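Side-chain contacts in Atu0111 protein (PDB 2FSQ), which is of unknown function but carries a DUF1868 domain of the 2H clan and so may act as a 2H-type phosphoesterase: residues D108-I111 against D112-T115; S188-E191 against P192-P196. All blocks are in the same frame, centred on the assembly; numbering follows the deposited sequence. Where two conformers were deposited one is given.

Contact 1 (D108-I111 against D112-T115); sequences DTPI and DAVT
Thr109 lays its methyl group against Ala113 and Val114 at the N-terminal end of helix 111-121, where the chain leaves a loop through the N-cap residue Pro110. CG2 of Thr109 is the atom that does the touching: it lies 3.6 Å from Val114 CG2 and 3.7 Å from Ala113 CB, so one methyl sits against two neighbouring residues of the first turn. Chi1 of -58° puts OG1 of Thr109 beside the backbone N and swings CG2 round to the far side from it, against the helix turn; OG1 is hydrogen-bonded to the carbonyl of Pro106. Val114 meets the threonine at a slant, through the methyl that lies beside its own backbone N; its side chain is buried and also touches Trp101 and Leu105. Next to these methyls Pro110 O takes two backbone N-H groups, a weak bond from Ala113 N and a straighter one from Val114 N at 3.2 Å, which arrives in the carbonyl plane. Ile111 sends its side chain away from the turn, onto Glu93 and Arg96, while its carbonyl takes the next rung, accepting Thr115 N at 3.0 Å, with an N-H...O angle of 166°. The buried hydroxyl of Thr115 is hydrogen-bonded to Asn43 ND2, and its OG1 also lies 3.2 Å from Ile111 O.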
ATOM      1  N   ASP A 108     -12.236  14.983  15.632  1.00 16.02           N
ATOM      2  CA  ASP A 108     -12.060  14.086  16.780  1.00 17.83           C
ATOM      3  C   ASP A 108     -13.074  12.940  16.821  1.00 17.65           C
ATOM      4  O   ASP A 108     -13.194  12.250  17.832  1.00 19.62           O
ATOM      5  CB  ASP A 108     -12.021  14.867  18.115  1.00 18.61           C
ATOM      6  CG  ASP A 108     -13.266  15.689  18.363  1.00 21.58           C
ATOM      7  OD1 ASP A 108     -14.122  15.816  17.454  1.00 22.58           O
ATOM      8  OD2 ASP A 108     -13.378  16.239  19.495  1.00 25.20           O
ATOM      9  N   THR A 109     -13.780  12.712  15.717  1.00 16.95           N
ATOM     10  CA  THR A 109     -14.729  11.592  15.625  1.00 17.47           C
ATOM     11  C   THR A 109     -13.971  10.287  15.825  1.00 17.39           C
ATOM     12  O   THR A 109     -12.925  10.082  15.187  1.00 16.81           O
ATOM     13  CB  THR A 109     -15.422  11.550  14.252  1.00 17.70           C
ATOM     14  OG1 THR A 109     -16.100  12.790  14.031  1.00 18.29           O
ATOM     15  CG2 THR A 109     -16.421  10.372  14.147  1.00 18.21           C
ATOM     16  N   PRO A 110     -14.472   9.401  16.711  1.00 17.55           N
ATOM     17  CA  PRO A 110     -13.832   8.088  16.843  1.00 18.36           C
ATOM     18  C   PRO A 110     -13.753   7.363  15.498  1.00 18.09           C
ATOM     19  O   PRO A 110     -14.682   7.450  14.687  1.00 18.02           O
ATOM     20  CB  PRO A 110     -14.766   7.342  17.793  1.00 18.97           C
ATOM     21  CG  PRO A 110     -15.381   8.454  18.623  1.00 18.37           C
ATOM     22  CD  PRO A 110     -15.626   9.539  17.630  1.00 17.69           C
ATOM     23  N   ILE A 111     -12.630   6.690  15.256  1.00 18.35           N
ATOM     24  CA  ILE A 111     -12.443   5.947  14.013  1.00 18.67           C
ATOM     25  C   ILE A 111     -13.634   5.016  13.712  1.00 18.95           C
ATOM     26  O   ILE A 111     -14.125   4.991  12.591  1.00 18.99           O
ATOM     27  CB  ILE A 111     -11.081   5.184  13.998  1.00 18.46           C
ATOM     28  CG1 ILE A 111      -9.898   6.159  14.106  1.00 17.75           C
ATOM     29  CG2 ILE A 111     -10.940   4.325  12.728  1.00 17.11           C
ATOM     30  CD1 ILE A 111      -9.790   7.168  12.968  1.00 18.18           C
ATOM     31  N   ASP A 112     -14.152   4.314  14.724  1.00 20.31           N
ATOM     32  CA  ASP A 112     -15.288   3.409  14.477  1.00 20.76           C
ATOM     33  C   ASP A 112     -16.554   4.108  13.974  1.00 20.88           C
ATOM     34  O   ASP A 112     -17.305   3.535  13.172  1.00 21.27           O
ATOM     35  CB  ASP A 112     -15.618   2.579  15.719  1.00 21.86           C
ATOM     36  CG  ASP A 112     -14.657   1.422  15.930  1.00 22.89           C
ATOM     37  OD1 ASP A 112     -13.785   1.153  15.058  1.00 23.62           O
ATOM     38  OD2 ASP A 112     -14.795   0.755  16.982  1.00 27.78           O
ATOM     39  N   ALA A 113     -16.809   5.332  14.449  1.00 19.86           N
ATOM     40  CA  ALA A 113     -17.936   6.112  13.945  1.00 20.12           C
ATOM     41  C   ALA A 113     -17.730   6.571  12.502  1.00 19.17           C
ATOM     42  O   ALA A 113     -18.671   6.650  11.725  1.00 19.01           O
ATOM     43  CB  ALA A 113     -18.266   7.297  14.880  1.00 20.58           C
ATOM     44  N   VAL A 114     -16.485   6.859  12.121  1.00 18.03           N
ATOM     45  CA  VAL A 114     -16.229   7.188  10.721  1.00 17.29           C
ATOM     46  C   VAL A 114     -16.487   5.949   9.834  1.00 17.06           C
ATOM     47  O   VAL A 114     -17.082   6.054   8.759  1.00 17.79           O
ATOM     48  CB  VAL A 114     -14.797   7.733  10.487  1.00 16.32           C
ATOM     49  CG1 VAL A 114     -14.658   8.174   9.049  1.00 16.89           C
ATOM     50  CG2 VAL A 114     -14.486   8.916  11.438  1.00 16.88           C
ATOM     51  N   THR A 115     -16.031   4.791  10.303  1.00 17.97           N
ATOM     52  CA  THR A 115     -16.263   3.523   9.619  1.00 19.23           C
ATOM     53  C   THR A 115     -17.770   3.285   9.392  1.00 19.52           C
ATOM     54  O   THR A 115     -18.183   2.936   8.280  1.00 19.36           O
ATOM     55  CB  THR A 115     -15.586   2.368  10.368  1.00 18.49           C
ATOM     56  OG1 THR A 115     -14.167   2.593  10.399  1.00 18.26           O
ATOM     57  CG2 THR A 115     -15.875   1.030   9.687  1.00 20.04           C
TER

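Contact 2 (S188-E191 against P192-P196); sequences SWFE and PECLP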
ATOM      1  N   SER A 188      15.146   2.267   9.370  1.00 13.44           N
ATOM      2  CA  SER A 188      16.327   3.138   9.382  1.00 14.96           C
ATOM      3  C   SER A 188      16.910   3.209   7.992  1.00 15.41           C
ATOM      4  O   SER A 188      16.846   2.230   7.253  1.00 15.72           O
ATOM      5  CB  SER A 188      17.388   2.668  10.388  1.00 15.24           C
ATOM      6  OG  SER A 188      17.832   1.343  10.128  1.00 16.38           O
ATOM      7  N   TRP A 189      17.437   4.376   7.628  1.00 16.37           N
ATOM      8  CA  TRP A 189      17.928   4.597   6.268  1.00 17.24           C
ATOM      9  C   TRP A 189      19.135   3.712   5.970  1.00 18.12           C
ATOM     10  O   TRP A 189      19.872   3.323   6.878  1.00 18.25           O
ATOM     11  CB  TRP A 189      18.242   6.090   6.042  1.00 17.88           C
ATOM     12  CG  TRP A 189      17.070   7.012   6.337  1.00 18.77           C
ATOM     13  CD1 TRP A 189      17.025   7.995   7.297  1.00 19.04           C
ATOM     14  CD2 TRP A 189      15.794   7.029   5.688  1.00 18.15           C
ATOM     15  NE1 TRP A 189      15.798   8.618   7.279  1.00 19.91           N
ATOM     16  CE2 TRP A 189      15.026   8.061   6.295  1.00 17.27           C
ATOM     17  CE3 TRP A 189      15.231   6.306   4.629  1.00 18.65           C
ATOM     18  CZ2 TRP A 189      13.714   8.355   5.901  1.00 18.84           C
ATOM     19  CZ3 TRP A 189      13.921   6.601   4.234  1.00 19.93           C
ATOM     20  CH2 TRP A 189      13.181   7.627   4.868  1.00 18.85           C
ATOM     21  N   PHE A 190      19.309   3.370   4.695  1.00 18.29           N
ATOM     22  CA  PHE A 190      20.377   2.459   4.274  1.00 19.34           C
ATOM     23  C   PHE A 190      21.671   3.212   4.027  1.00 20.65           C
ATOM     24  O   PHE A 190      21.662   4.281   3.414  1.00 21.15           O
ATOM     25  CB  PHE A 190      20.001   1.759   2.953  1.00 18.88           C
ATOM     26  CG  PHE A 190      19.001   0.636   3.086  1.00 17.31           C
ATOM     27  CD1 PHE A 190      18.110   0.548   4.161  1.00 17.64           C
ATOM     28  CD2 PHE A 190      18.913  -0.314   2.071  1.00 16.61           C
ATOM     29  CE1 PHE A 190      17.185  -0.491   4.228  1.00 16.20           C
ATOM     30  CE2 PHE A 190      18.001  -1.345   2.131  1.00 16.58           C
ATOM     31  CZ  PHE A 190      17.126  -1.434   3.216  1.00 17.31           C
ATOM     32  N   GLU A 191      22.783   2.648   4.491  1.00 21.72           N
ATOM     33  CA  GLU A 191      24.104   3.164   4.128  1.00 23.06           C
ATOM     34  C   GLU A 191      24.291   3.029   2.621  1.00 22.50           C
ATOM     35  O   GLU A 191      23.874   2.023   2.034  1.00 21.75           O
ATOM     36  CB  GLU A 191      25.216   2.425   4.874  1.00 23.78           C
ATOM     37  CG  GLU A 191      25.234   2.655   6.395  1.00 27.30           C
ATOM     38  CD  GLU A 191      25.641   4.075   6.807  1.00 30.76           C
ATOM     39  OE1 GLU A 191      26.171   4.843   5.969  1.00 34.49           O
ATOM     40  OE2 GLU A 191      25.437   4.428   7.993  1.00 34.69           O
ATOM     41  N   PRO A 192      24.889   4.047   1.974  1.00 22.39           N
ATOM     42  CA  PRO A 192      25.011   3.975   0.506  1.00 22.13           C
ATOM     43  C   PRO A 192      25.793   2.770  -0.051  1.00 21.70           C
ATOM     44  O   PRO A 192      25.529   2.339  -1.176  1.00 21.44           O
ATOM     45  CB  PRO A 192      25.712   5.293   0.136  1.00 22.81           C
ATOM     46  CG  PRO A 192      26.219   5.854   1.398  1.00 23.63           C
ATOM     47  CD  PRO A 192      25.427   5.310   2.519  1.00 22.67           C
ATOM     48  N   GLU A 193      26.725   2.213   0.718  0.60 21.02           N
ATOM     49  CA  GLU A 193      27.592   1.153   0.191  0.60 20.65           C
ATOM     50  C   GLU A 193      26.867  -0.151  -0.190  0.60 19.77           C
ATOM     51  O   GLU A 193      27.364  -0.924  -1.017  0.60 19.28           O
ATOM     52  CB  GLU A 193      28.771   0.875   1.132  0.60 21.06           C
ATOM     53  CG  GLU A 193      29.800   2.015   1.210  0.60 22.19           C
ATOM     54  CD  GLU A 193      29.391   3.166   2.130  0.60 23.50           C
ATOM     55  OE1 GLU A 193      28.415   3.032   2.903  0.60 22.66           O
ATOM     56  OE2 GLU A 193      30.067   4.219   2.082  0.60 25.93           O
ATOM     57  N   CYS A 194      25.691  -0.391   0.390  1.00 19.28           N
ATOM     58  CA  CYS A 194      24.921  -1.592   0.056  1.00 17.99           C
ATOM     59  C   CYS A 194      23.960  -1.408  -1.112  1.00 17.73           C
ATOM     60  O   CYS A 194      23.314  -2.369  -1.536  1.00 16.45           O
ATOM     61  CB  CYS A 194      24.102  -2.060   1.262  1.00 17.89           C
ATOM     62  SG  CYS A 194      22.612  -1.087   1.648  1.00 18.09           S
ATOM     63  N   LEU A 195      23.848  -0.183  -1.609  1.00 16.67           N
ATOM     64  CA  LEU A 195      22.844   0.112  -2.634  1.00 17.55           C
ATOM     65  C   LEU A 195      23.071  -0.588  -3.974  1.00 16.82           C
ATOM     66  O   LEU A 195      22.106  -1.066  -4.564  1.00 16.51           O
ATOM     67  CB  LEU A 195      22.625   1.623  -2.784  1.00 18.32           C
ATOM     68  CG  LEU A 195      22.141   2.309  -1.501  1.00 20.08           C
ATOM     69  CD1 LEU A 195      21.948   3.804  -1.753  1.00 22.33           C
ATOM     70  CD2 LEU A 195      20.861   1.682  -0.948  1.00 21.85           C
ATOM     71  N   PRO A 196      24.321  -0.625  -4.485  1.00 16.66           N
ATOM     72  CA  PRO A 196      24.480  -1.357  -5.751  1.00 16.36           C
ATOM     73  C   PRO A 196      24.035  -2.825  -5.671  1.00 15.34           C
ATOM     74  O   PRO A 196      23.440  -3.352  -6.619  1.00 16.06           O
ATOM     75  CB  PRO A 196      25.986  -1.239  -6.038  1.00 16.13           C
ATOM     76  CG  PRO A 196      26.377   0.074  -5.366  1.00 17.62           C
ATOM     77  CD  PRO A 196      25.579   0.034  -4.069  1.00 17.15           C
TER
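The chain runs extended through Phe190 and Glu191, then coils into a 3-10 turn at 192-194, where Cys194 N gives a weak hydrogen bond of 3.4 Å to Glu191 O. Phe190 points its side chain toward this turn. Its CD2 lies 3.8 Å from Cys194 SG, a sulfur-aromatic contact in which the sulfur stands obliquely to the ring, 4.8 Å from the centroid and 56° off the normal. Chi1 of 75° sets SG between the backbone N and carbonyl carbon of Cys194, which swings it back toward the ring. Leu195 comes in at the ring edge: its CD2 is near the ring plane and packs 4.0 Å from Phe190 CB. This is the lead-in to helix 195-212, and Phe190 is buried here, edge-to-face with Trp198 one turn into the helix and joined by backbone bonds to Ile15 and Thr17. On the exposed side, Glu191 runs alongside the Pro192 ring, bent at chi2 (-69°), and its OE1 passes 3.6 Å from Pro192 CD. In the conformer given, Glu193 OE1 lies 4.2 Å from Glu191 OE1, a like-charge approach that is doubtful because the Glu193 side chain has a second position.

Both contacts build the start of a helix out of a preceding loop, but at opposite sides of the chain's centre: their centres are 40 Å apart, and the nearest atoms about 24 Å. Contact 1 leads into helix 111-121 and contact 2 into helix 195-212, so they share no helix. Each is partly buried; the inner side of contact 1 includes a polar residue, Thr115, which reaches strand 222-226, whereas that of contact 2 is Phe190, Cys194 and Leu195. Contact 1 relies on aliphatic methyls and two carbonyls that accept the first helical N-H groups. Contact 2 has a single weak backbone bond across it, relies on an aromatic ring with sulfur and leucine, and carries two exposed glutamates, Glu191 and Glu193.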